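PDB 3R6O: 2-hydroxyhepta-2,4-diene-1, 7-dioateisomerase from Mycobacterium abscessus, which probably acts as a magnesium-dependent isomerase of the fumarylacetoacetate hydrolase (FAH) family, with 2-hydroxyhepta-2,4-diene-1,7-dioate as its presumed substrate. Local coordinates for residues T151-I159 with F290-L298; E236-G246 with R299-K310. All coordinates share one frame; numbering follows the deposited sequence.

Contact 1. Residues T151-I159 with F290-L298; sequences TSHALDYEI and FQFDPPRYL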
loop_
_atom_site.group_PDB
_atom_site.type_symbol
_atom_site.label_atom_id
_atom_site.label_comp_id
_atom_site.label_asym_id
_atom_site.label_seq_id
_atom_site.Cartn_x
_atom_site.Cartn_y
_atom_site.Cartn_z
ATOM N N THR A 151 14.395 -0.046 -17.004
ATOM C CA THR A 151 13.216 -0.307 -17.848
ATOM C C THR A 151 12.390 0.946 -18.297
ATOM O O THR A 151 11.282 0.789 -18.825
ATOM C CB THR A 151 12.282 -1.287 -17.134
ATOM O OG1 THR A 151 11.931 -0.761 -15.850
ATOM C CG2 THR A 151 12.970 -2.622 -16.911
ATOM N N SER A 152 12.884 2.169 -18.075
ATOM C CA SER A 152 12.110 3.350 -18.417
ATOM C C SER A 152 12.936 4.397 -19.117
ATOM O O SER A 152 14.044 4.742 -18.691
ATOM C CB SER A 152 11.441 3.982 -17.185
ATOM O OG SER A 152 10.738 5.159 -17.570
ATOM N N HIS A 153 12.355 4.913 -20.190
ATOM C CA HIS A 153 12.909 6.017 -20.962
ATOM C C HIS A 153 11.910 7.194 -20.970
ATOM O O HIS A 153 11.974 8.071 -21.824
ATOM C CB HIS A 153 13.143 5.535 -22.396
ATOM C CG HIS A 153 14.274 4.558 -22.539
ATOM N ND1 HIS A 153 14.184 3.246 -22.123
ATOM C CD2 HIS A 153 15.493 4.689 -23.114
ATOM C CE1 HIS A 153 15.318 2.619 -22.396
ATOM N NE2 HIS A 153 16.124 3.469 -23.009
ATOM N N ALA A 154 11.002 7.224 -19.994
ATOM C CA ALA A 154 9.990 8.280 -19.942
ATOM C C ALA A 154 9.606 8.547 -18.510
ATOM O O ALA A 154 8.462 8.355 -18.134
ATOM C CB ALA A 154 8.762 7.891 -20.768
ATOM N N LEU A 155 10.580 8.993 -17.717
ATOM C CA LEU A 155 10.377 9.277 -16.309
ATOM C C LEU A 155 9.881 10.695 -16.092
ATOM O O LEU A 155 10.557 11.677 -16.473
ATOM C CB LEU A 155 11.676 9.069 -15.510
ATOM C CG LEU A 155 11.505 9.031 -13.983
ATOM C CD1 LEU A 155 10.702 7.819 -13.588
ATOM C CD2 LEU A 155 12.878 9.064 -13.288
ATOM N N ASP A 156 8.692 10.803 -15.495
ATOM C CA ASP A 156 8.072 12.097 -15.274
ATOM C C ASP A 156 8.063 12.515 -13.788
ATOM O O ASP A 156 8.089 11.677 -12.886
ATOM C CB ASP A 156 6.649 12.098 -15.833
ATOM C CG ASP A 156 6.289 13.399 -16.505
ATOM O OD1 ASP A 156 7.034 14.380 -16.340
ATOM O OD2 ASP A 156 5.243 13.435 -17.215
ATOM N N TYR A 157 7.966 13.821 -13.590
ATOM C CA TYR A 157 7.848 14.506 -12.301
ATOM C C TYR A 157 6.428 15.058 -12.122
ATOM O O TYR A 157 5.746 15.408 -13.095
ATOM C CB TYR A 157 8.884 15.660 -12.228
ATOM C CG TYR A 157 8.750 16.575 -13.430
ATOM C CD1 TYR A 157 7.858 17.647 -13.414
ATOM C CD2 TYR A 157 9.428 16.297 -14.619
ATOM C CE1 TYR A 157 7.680 18.466 -14.564
ATOM C CE2 TYR A 157 9.265 17.098 -15.774
ATOM C CZ TYR A 157 8.371 18.176 -15.744
ATOM O OH TYR A 157 8.212 18.995 -16.873
ATOM N N GLU A 158 5.984 15.114 -10.864
ATOM C CA GLU A 158 4.674 15.630 -10.516
ATOM C C GLU A 158 4.726 16.184 -9.100
ATOM O O GLU A 158 4.585 15.409 -8.160
ATOM C CB GLU A 158 3.659 14.519 -10.528
ATOM C CG GLU A 158 3.551 13.765 -11.817
ATOM C CD GLU A 158 2.428 12.749 -11.793
ATOM O OE1 GLU A 158 2.365 11.945 -10.884
ATOM O OE2 GLU A 158 1.580 12.753 -12.702
ATOM N N ILE A 159 4.928 17.483 -8.962
ATOM C CA ILE A 159 4.910 18.134 -7.641
ATOM C C ILE A 159 3.506 18.125 -7.057
ATOM O O ILE A 159 2.542 18.443 -7.720
ATOM C CB ILE A 159 5.495 19.562 -7.680
ATOM C CG1 ILE A 159 5.770 20.066 -6.254
ATOM C CG2 ILE A 159 4.598 20.576 -8.511
ATOM C CD1 ILE A 159 6.476 21.489 -6.246
ATOM N N PHE A 290 5.252 14.800 -20.134
ATOM C CA PHE A 290 4.472 14.178 -21.181
ATOM C C PHE A 290 3.645 15.204 -21.964
ATOM O O PHE A 290 3.113 14.882 -23.007
ATOM C CB PHE A 290 3.557 13.063 -20.605
ATOM C CG PHE A 290 2.320 13.574 -19.938
ATOM C CD1 PHE A 290 1.113 13.669 -20.643
ATOM C CD2 PHE A 290 2.346 13.953 -18.617
ATOM C CE1 PHE A 290 -0.028 14.142 -20.031
ATOM C CE2 PHE A 290 1.230 14.432 -18.003
ATOM C CZ PHE A 290 0.016 14.523 -18.707
ATOM N N GLN A 291 3.569 16.444 -21.468
ATOM C CA GLN A 291 2.663 17.426 -22.016
ATOM C C GLN A 291 3.318 18.294 -23.086
ATOM O O GLN A 291 2.744 19.310 -23.478
ATOM C CB GLN A 291 2.075 18.267 -20.877
ATOM C CG GLN A 291 1.175 17.408 -19.982
ATOM C CD GLN A 291 0.640 18.150 -18.772
ATOM O OE1 GLN A 291 1.376 18.402 -17.833
ATOM N NE2 GLN A 291 -0.658 18.486 -18.787
ATOM N N PHE A 292 4.499 17.871 -23.569
ATOM C CA PHE A 292 5.227 18.616 -24.598
ATOM C C PHE A 292 5.728 17.732 -25.710
ATOM O O PHE A 292 5.919 16.528 -25.527
ATOM C CB PHE A 292 6.414 19.349 -23.976
ATOM C CG PHE A 292 6.026 20.260 -22.856
ATOM C CD1 PHE A 292 5.593 21.549 -23.115
ATOM C CD2 PHE A 292 6.011 19.793 -21.548
ATOM C CE1 PHE A 292 5.215 22.400 -22.088
ATOM C CE2 PHE A 292 5.629 20.632 -20.518
ATOM C CZ PHE A 292 5.235 21.961 -20.804
ATOM N N ASP A 293 5.908 18.360 -26.864
ATOM C CA ASP A 293 6.624 17.797 -27.993
ATOM C C ASP A 293 7.846 18.675 -28.353
ATOM O O ASP A 293 7.670 19.841 -28.720
ATOM C CB ASP A 293 5.703 17.759 -29.202
ATOM C CG ASP A 293 6.386 17.220 -30.421
ATOM O OD1 ASP A 293 7.169 16.284 -30.270
ATOM O OD2 ASP A 293 6.145 17.717 -31.521
ATOM N N PRO A 294 9.075 18.120 -28.248
ATOM C CA PRO A 294 9.346 16.802 -27.665
ATOM C C PRO A 294 9.053 16.823 -26.173
ATOM O O PRO A 294 8.942 17.891 -25.601
ATOM C CB PRO A 294 10.844 16.587 -27.923
ATOM C CG PRO A 294 11.242 17.653 -28.875
ATOM C CD PRO A 294 10.304 18.774 -28.713
ATOM N N PRO A 295 8.896 15.638 -25.554
ATOM C CA PRO A 295 8.668 15.509 -24.124
ATOM C C PRO A 295 9.822 16.062 -23.291
ATOM O O PRO A 295 10.930 16.241 -23.812
ATOM C CB PRO A 295 8.512 13.995 -23.914
ATOM C CG PRO A 295 8.231 13.442 -25.278
ATOM C CD PRO A 295 8.915 14.336 -26.250
ATOM N N ARG A 296 9.542 16.402 -22.033
ATOM C CA ARG A 296 10.548 17.019 -21.163
ATOM C C ARG A 296 10.746 16.139 -19.922
ATOM O O ARG A 296 10.801 16.648 -18.797
ATOM C CB ARG A 296 10.124 18.426 -20.739
ATOM C CG ARG A 296 9.705 19.359 -21.885
ATOM C CD ARG A 296 9.808 20.803 -21.428
ATOM N NE ARG A 296 11.225 21.110 -21.228
ATOM C CZ ARG A 296 11.689 22.253 -20.731
ATOM N NH1 ARG A 296 10.840 23.251 -20.368
ATOM N NH2 ARG A 296 12.996 22.405 -20.592
ATOM N N TYR A 297 10.846 14.830 -20.167
ATOM C CA TYR A 297 11.055 13.818 -19.142
ATOM C C TYR A 297 12.429 14.014 -18.466
ATOM O O TYR A 297 13.290 14.731 -18.963
ATOM C CB TYR A 297 10.904 12.386 -19.692
ATOM C CG TYR A 297 9.522 12.028 -20.245
ATOM C CD1 TYR A 297 8.404 12.089 -19.446
ATOM C CD2 TYR A 297 9.362 11.540 -21.548
ATOM C CE1 TYR A 297 7.158 11.757 -19.919
ATOM C CE2 TYR A 297 8.095 11.190 -22.047
ATOM C CZ TYR A 297 7.002 11.293 -21.220
ATOM O OH TYR A 297 5.734 10.980 -21.682
ATOM N N LEU A 298 12.564 13.465 -17.258
ATOM C CA LEU A 298 13.780 13.580 -16.471
ATOM C C LEU A 298 14.935 12.923 -17.233
ATOM O O LEU A 298 14.778 11.848 -17.798
ATOM C CB LEU A 298 13.587 12.954 -15.103
ATOM C CG LEU A 298 12.457 13.589 -14.278
ATOM C CD1 LEU A 298 12.201 12.822 -12.914
ATOM C CD2 LEU A 298 12.780 15.059 -14.053
HETATM O O HOH W 1 13.183 9.765 -18.817
#

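Contact 2. Residues E236-G246 with R299-K310; sequences ETFDFELRING and RPGDVIEAHSAK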
loop_
_atom_site.group_PDB
_atom_site.type_symbol
_atom_site.label_atom_id
_atom_site.label_comp_id
_atom_site.label_asym_id
_atom_site.label_seq_id
_atom_site.Cartn_x
_atom_site.Cartn_y
_atom_site.Cartn_z
ATOM N N GLU A 236 -5.196 24.783 5.176
ATOM C CA GLU A 236 -4.433 25.922 4.725
ATOM C C GLU A 236 -4.299 25.877 3.213
ATOM O O GLU A 236 -4.685 24.906 2.553
ATOM C CB GLU A 236 -3.043 25.950 5.373
ATOM C CG GLU A 236 -3.073 26.052 6.909
ATOM C CD GLU A 236 -1.841 26.706 7.491
ATOM O OE1 GLU A 236 -1.070 27.346 6.742
ATOM O OE2 GLU A 236 -1.664 26.621 8.722
ATOM N N THR A 237 -3.821 26.982 2.690
ATOM C CA THR A 237 -3.562 27.161 1.270
ATOM C C THR A 237 -2.050 27.180 1.059
ATOM O O THR A 237 -1.300 27.718 1.895
ATOM C CB THR A 237 -4.258 28.440 0.843
ATOM O OG1 THR A 237 -5.679 28.206 0.929
ATOM C CG2 THR A 237 -3.881 28.877 -0.567
ATOM N N PHE A 238 -1.602 26.557 -0.044
ATOM C CA PHE A 238 -0.188 26.549 -0.408
ATOM C C PHE A 238 0.034 26.947 -1.851
ATOM O O PHE A 238 -0.805 26.680 -2.717
ATOM C CB PHE A 238 0.411 25.173 -0.192
ATOM C CG PHE A 238 0.186 24.665 1.164
ATOM C CD1 PHE A 238 1.119 24.859 2.166
ATOM C CD2 PHE A 238 -1.002 24.041 1.466
ATOM C CE1 PHE A 238 0.863 24.421 3.435
ATOM C CE2 PHE A 238 -1.246 23.585 2.722
ATOM C CZ PHE A 238 -0.316 23.775 3.708
ATOM N N ASP A 239 1.155 27.619 -2.092
ATOM C CA ASP A 239 1.602 27.914 -3.456
ATOM C C ASP A 239 2.908 27.205 -3.641
ATOM O O ASP A 239 3.763 27.257 -2.777
ATOM C CB ASP A 239 1.786 29.413 -3.656
ATOM C CG ASP A 239 0.476 30.174 -3.552
ATOM O OD1 ASP A 239 -0.523 29.774 -4.218
ATOM O OD2 ASP A 239 0.434 31.162 -2.793
ATOM N N PHE A 240 3.087 26.523 -4.760
ATOM C CA PHE A 240 4.262 25.672 -4.883
ATOM C C PHE A 240 4.797 25.674 -6.309
ATOM O O PHE A 240 4.040 25.873 -7.262
ATOM C CB PHE A 240 3.944 24.246 -4.393
ATOM C CG PHE A 240 2.710 23.643 -5.026
ATOM C CD1 PHE A 240 2.822 22.796 -6.097
ATOM C CD2 PHE A 240 1.432 23.999 -4.596
ATOM C CE1 PHE A 240 1.693 22.244 -6.697
ATOM C CE2 PHE A 240 0.271 23.468 -5.218
ATOM C CZ PHE A 240 0.408 22.603 -6.269
ATOM N N GLU A 241 6.091 25.418 -6.456
ATOM C CA GLU A 241 6.694 25.354 -7.769
ATOM C C GLU A 241 7.737 24.272 -7.886
ATOM O O GLU A 241 8.392 23.928 -6.922
ATOM C CB GLU A 241 7.297 26.709 -8.131
ATOM C CG GLU A 241 8.672 26.971 -7.516
ATOM C CD GLU A 241 9.315 28.240 -8.057
ATOM O OE1 GLU A 241 8.573 29.191 -8.382
ATOM O OE2 GLU A 241 10.561 28.266 -8.165
ATOM N N LEU A 242 7.888 23.750 -9.099
ATOM C CA LEU A 242 8.941 22.828 -9.420
ATOM C C LEU A 242 9.753 23.346 -10.615
ATOM O O LEU A 242 9.179 23.802 -11.621
ATOM C CB LEU A 242 8.318 21.459 -9.719
ATOM C CG LEU A 242 9.274 20.314 -10.046
ATOM C CD1 LEU A 242 8.735 18.941 -9.548
ATOM C CD2 LEU A 242 9.619 20.259 -11.574
ATOM N N ARG A 243 11.076 23.313 -10.456
ATOM C CA ARG A 243 12.045 23.699 -11.445
ATOM C C ARG A 243 12.967 22.518 -11.692
ATOM O O ARG A 243 13.145 21.669 -10.838
ATOM C CB ARG A 243 12.918 24.886 -10.979
ATOM C CG ARG A 243 12.133 26.051 -10.493
ATOM C CD ARG A 243 12.999 27.229 -10.053
ATOM N NE ARG A 243 12.161 28.410 -9.868
ATOM C CZ ARG A 243 11.956 29.370 -10.773
ATOM N NH1 ARG A 243 12.569 29.371 -11.970
ATOM N NH2 ARG A 243 11.143 30.363 -10.460
ATOM N N ILE A 244 13.567 22.496 -12.867
ATOM C CA ILE A 244 14.600 21.531 -13.209
ATOM C C ILE A 244 15.773 22.311 -13.753
ATOM O O ILE A 244 15.616 23.073 -14.699
ATOM C CB ILE A 244 14.106 20.512 -14.203
ATOM C CG1 ILE A 244 13.074 19.595 -13.525
ATOM C CG2 ILE A 244 15.335 19.670 -14.756
ATOM C CD1 ILE A 244 12.375 18.613 -14.506
ATOM N N ASN A 245 16.924 22.167 -13.078
ATOM C CA ASN A 245 18.099 22.981 -13.332
ATOM C C ASN A 245 17.784 24.475 -13.356
ATOM O O ASN A 245 18.302 25.197 -14.178
ATOM C CB ASN A 245 18.758 22.515 -14.648
ATOM C CG ASN A 245 18.902 21.014 -14.714
ATOM O OD1 ASN A 245 19.190 20.345 -13.685
ATOM N ND2 ASN A 245 18.671 20.447 -15.897
ATOM N N GLY A 246 16.922 24.931 -12.437
ATOM C CA GLY A 246 16.633 26.341 -12.305
ATOM C C GLY A 246 15.474 26.800 -13.177
ATOM O O GLY A 246 14.912 27.870 -12.942
ATOM N N ARG A 299 16.062 13.624 -17.268
ATOM C CA ARG A 299 17.272 13.207 -17.969
ATOM C C ARG A 299 18.351 12.950 -16.919
ATOM O O ARG A 299 18.336 13.563 -15.868
ATOM C CB ARG A 299 17.730 14.315 -18.898
ATOM C CG ARG A 299 16.722 14.656 -20.035
ATOM C CD ARG A 299 17.025 16.040 -20.636
ATOM N NE ARG A 299 16.840 17.115 -19.648
ATOM C CZ ARG A 299 16.840 18.426 -19.902
ATOM N NH1 ARG A 299 16.983 18.922 -21.145
ATOM N NH2 ARG A 299 16.652 19.264 -18.886
ATOM N N PRO A 300 19.267 12.014 -17.182
ATOM C CA PRO A 300 20.439 11.880 -16.294
ATOM C C PRO A 300 21.187 13.201 -16.049
ATOM O O PRO A 300 21.530 13.941 -16.986
ATOM C CB PRO A 300 21.307 10.859 -17.018
ATOM C CG PRO A 300 20.873 10.954 -18.451
ATOM C CD PRO A 300 19.410 11.224 -18.414
ATOM N N GLY A 301 21.414 13.520 -14.781
ATOM C CA GLY A 301 22.041 14.765 -14.423
ATOM C C GLY A 301 21.120 15.969 -14.212
ATOM O O GLY A 301 21.579 17.007 -13.727
ATOM N N ASP A 302 19.844 15.868 -14.588
ATOM C CA ASP A 302 18.872 16.886 -14.157
ATOM C C ASP A 302 18.846 16.972 -12.618
ATOM O O ASP A 302 19.075 15.977 -11.926
ATOM C CB ASP A 302 17.460 16.548 -14.649
ATOM C CG ASP A 302 17.213 16.946 -16.090
ATOM O OD1 ASP A 302 17.982 17.757 -16.629
ATOM O OD2 ASP A 302 16.229 16.440 -16.698
ATOM N N VAL A 303 18.530 18.154 -12.108
ATOM C CA VAL A 303 18.270 18.370 -10.687
ATOM C C VAL A 303 16.876 18.979 -10.558
ATOM O O VAL A 303 16.610 20.031 -11.155
ATOM C CB VAL A 303 19.324 19.322 -10.080
ATOM C CG1 VAL A 303 19.047 19.546 -8.565
ATOM C CG2 VAL A 303 20.746 18.777 -10.315
ATOM N N ILE A 304 15.989 18.282 -9.827
ATOM C CA ILE A 304 14.671 18.777 -9.517
ATOM C C ILE A 304 14.730 19.638 -8.256
ATOM O O ILE A 304 15.223 19.190 -7.206
ATOM C CB ILE A 304 13.665 17.631 -9.253
ATOM C CG1 ILE A 304 13.569 16.701 -10.463
ATOM C CG2 ILE A 304 12.258 18.181 -8.848
ATOM C CD1 ILE A 304 13.096 15.291 -10.083
ATOM N N GLU A 305 14.201 20.856 -8.388
ATOM C CA GLU A 305 14.089 21.797 -7.288
ATOM C C GLU A 305 12.613 22.142 -7.099
ATOM O O GLU A 305 11.982 22.722 -7.995
ATOM C CB GLU A 305 14.919 23.072 -7.570
ATOM C CG GLU A 305 16.398 22.817 -7.836
ATOM C CD GLU A 305 16.863 23.172 -9.268
ATOM O OE1 GLU A 305 16.049 23.529 -10.134
ATOM O OE2 GLU A 305 18.065 23.064 -9.534
ATOM N N ALA A 306 12.066 21.780 -5.947
ATOM C CA ALA A 306 10.684 21.993 -5.610
ATOM C C ALA A 306 10.647 22.842 -4.364
ATOM O O ALA A 306 11.498 22.693 -3.475
ATOM C CB ALA A 306 9.938 20.645 -5.407
ATOM N N HIS A 307 9.687 23.756 -4.319
ATOM C CA HIS A 307 9.649 24.780 -3.283
ATOM C C HIS A 307 8.219 25.136 -2.933
ATOM O O HIS A 307 7.346 25.280 -3.811
ATOM C CB HIS A 307 10.404 26.060 -3.757
ATOM C CG HIS A 307 9.961 27.313 -3.069
ATOM N ND1 HIS A 307 10.420 27.682 -1.821
ATOM C CD2 HIS A 307 9.079 28.273 -3.446
ATOM C CE1 HIS A 307 9.836 28.810 -1.457
ATOM N NE2 HIS A 307 9.011 29.183 -2.423
ATOM N N SER A 308 7.977 25.286 -1.640
ATOM C CA SER A 308 6.769 25.891 -1.146
ATOM C C SER A 308 7.177 26.735 0.080
ATOM O O SER A 308 8.101 26.377 0.833
ATOM C CB SER A 308 5.728 24.799 -0.895
ATOM O OG SER A 308 4.731 25.161 0.035
ATOM N N ALA A 309 6.566 27.894 0.249
ATOM C CA ALA A 309 7.007 28.793 1.317
ATOM C C ALA A 309 6.883 28.126 2.705
ATOM O O ALA A 309 7.743 28.314 3.565
ATOM C CB ALA A 309 6.230 30.120 1.271
ATOM N N LYS A 310 5.831 27.347 2.926
ATOM C CA LYS A 310 5.603 26.794 4.259
ATOM C C LYS A 310 6.121 25.382 4.408
ATOM O O LYS A 310 6.281 24.892 5.524
ATOM C CB LYS A 310 4.122 26.836 4.636
ATOM C CG LYS A 310 3.627 28.228 4.953
ATOM C CD LYS A 310 2.144 28.222 5.314
ATOM C CE LYS A 310 1.224 28.075 4.087
ATOM N NZ LYS A 310 -0.172 28.570 4.403
HETATM O O HOH W 2 5.269 29.233 -1.798
HETATM O O HOH W 3 11.573 25.526 -7.149
HETATM O O HOH W 4 17.789 22.044 -18.048
#

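Contact 1. Residues T151-I159 with F290-L298
Close to the magnesium ion (about 9 Å from the Phe-290 side chain), loop 290-298 clasps the strand start that carries Glu-158, a known magnesium ligand of this protein not bound to the ion in this chain. Over one face of the Tyr-297 ring lies Ala-154 CB, 3.8 Å from the centroid and 19° off the normal, a CH-pi contact, while the Asp-156 carboxylate meets the ring edge, its plane turned 85° from the ring. Asp-156 OD2 accepts from Phe-290 N at 3.2 Å, the donor above the carboxylate plane, and Arg-193 adds a salt bridge to the same oxygen. One backbone bond, Leu-298 N to Leu-155 O at 2.8 Å, anchors the loop, and a water links Leu-155 N to Leu-298 O. The branches of Leu-298 divide: CD1 packs on Leu-155 CD2 at 3.8 Å, and CD2 reaches Tyr-157 CD2 at 3.6 Å. CG of Tyr-157 sits between the backbone N and carbonyl carbon (chi1 53°), turning the ring's CE2 edge to Arg-296 O at 3.4 Å; the hydroxyl bonds to Gly-287 O. Among the neighbouring strands, Leu-155 packs on Ile-190 of 181-192; Tyr-157 and Leu-298 touch Ile-244 of 239-244.

Contact 2. Residues E236-G246 with R299-K310
Leu-242 and Ile-304 meet at an oblique angle on one face of an antiparallel strand pair, Leu-242 CD1 lying 3.7 Å from Ile-304 CG2. Ile-244 and Ala-306 point to this same face, and Ile-244 CG2, set anti to the backbone N, rests on Asp-302 CG at 3.6 Å. The other face is polar. There Glu-241 CG lies at the edge of the His-307 ring, and Glu-305, bent at chi2 (115°), turns its carboxylate toward the link between strands 239-244 and 247-253. Its OE1 accepts from Gly-246 N at 2.8 Å on the syn side.

Asn-245 closes this end of the ladder with both ends of its amide: OD1 takes the N-H of Val-303 at 2.8 Å, standing in for a backbone carbonyl, and ND2 donates to Asp-302 OD1 at 2.9 Å from above the carboxylate plane, the two planar groups being 56° apart. Asp-302 is itself held by Arg-299, whose backbone N and NE both donate to OD2; NE meets the syn lone pair of OD2, which lies in the guanidinium plane. This spans the type II turn 299-302.

At the far end, Lys-310 crosses the Phe-238 side chain at about a right angle. Its NZ, over the ring face in a cation-pi contact, forms a salt bridge with Glu-236 OE1 at 2.8 Å and donates to Thr-237 O at 2.9 Å.

Between these ends, paired backbone bonds join Glu-241 with His-307 and Arg-243 with Glu-305, and the strand axes approach to 4.6 Å, with 164° between their N-to-C directions. This is an antiparallel ladder, well formed from Glu-241 to Ile-244, in the FAH-family domain: 303-308 is the central strand of the five-stranded mixed sheet, and 239-244 lies between it and the edge strand 247-253.

In the fold
The chain runs directly from contact 1 into contact 2 at Leu-298 and Arg-299, and the two meet through side chains: Leu-298 CD2 lies 3.6 Å from Ile-244 CD1, Tyr-157 CD1 is equally close to Leu-242 CD2, and Ile-159 packs on Ala-306. The apolar face of the 239-244/303-308 ladder packs against strand 155-165 of the nine-stranded sheet. Both contacts are partly buried, but contact 1 lies farther from the chain centre, about 19 Å against 12 Å between centres. Its segments are joined by one backbone-to-backbone bond, a water bridge and the Asp-156 carboxylate, whereas contact 2 repeats backbone pairs and places its charged groups on the polar face and at the strand ends.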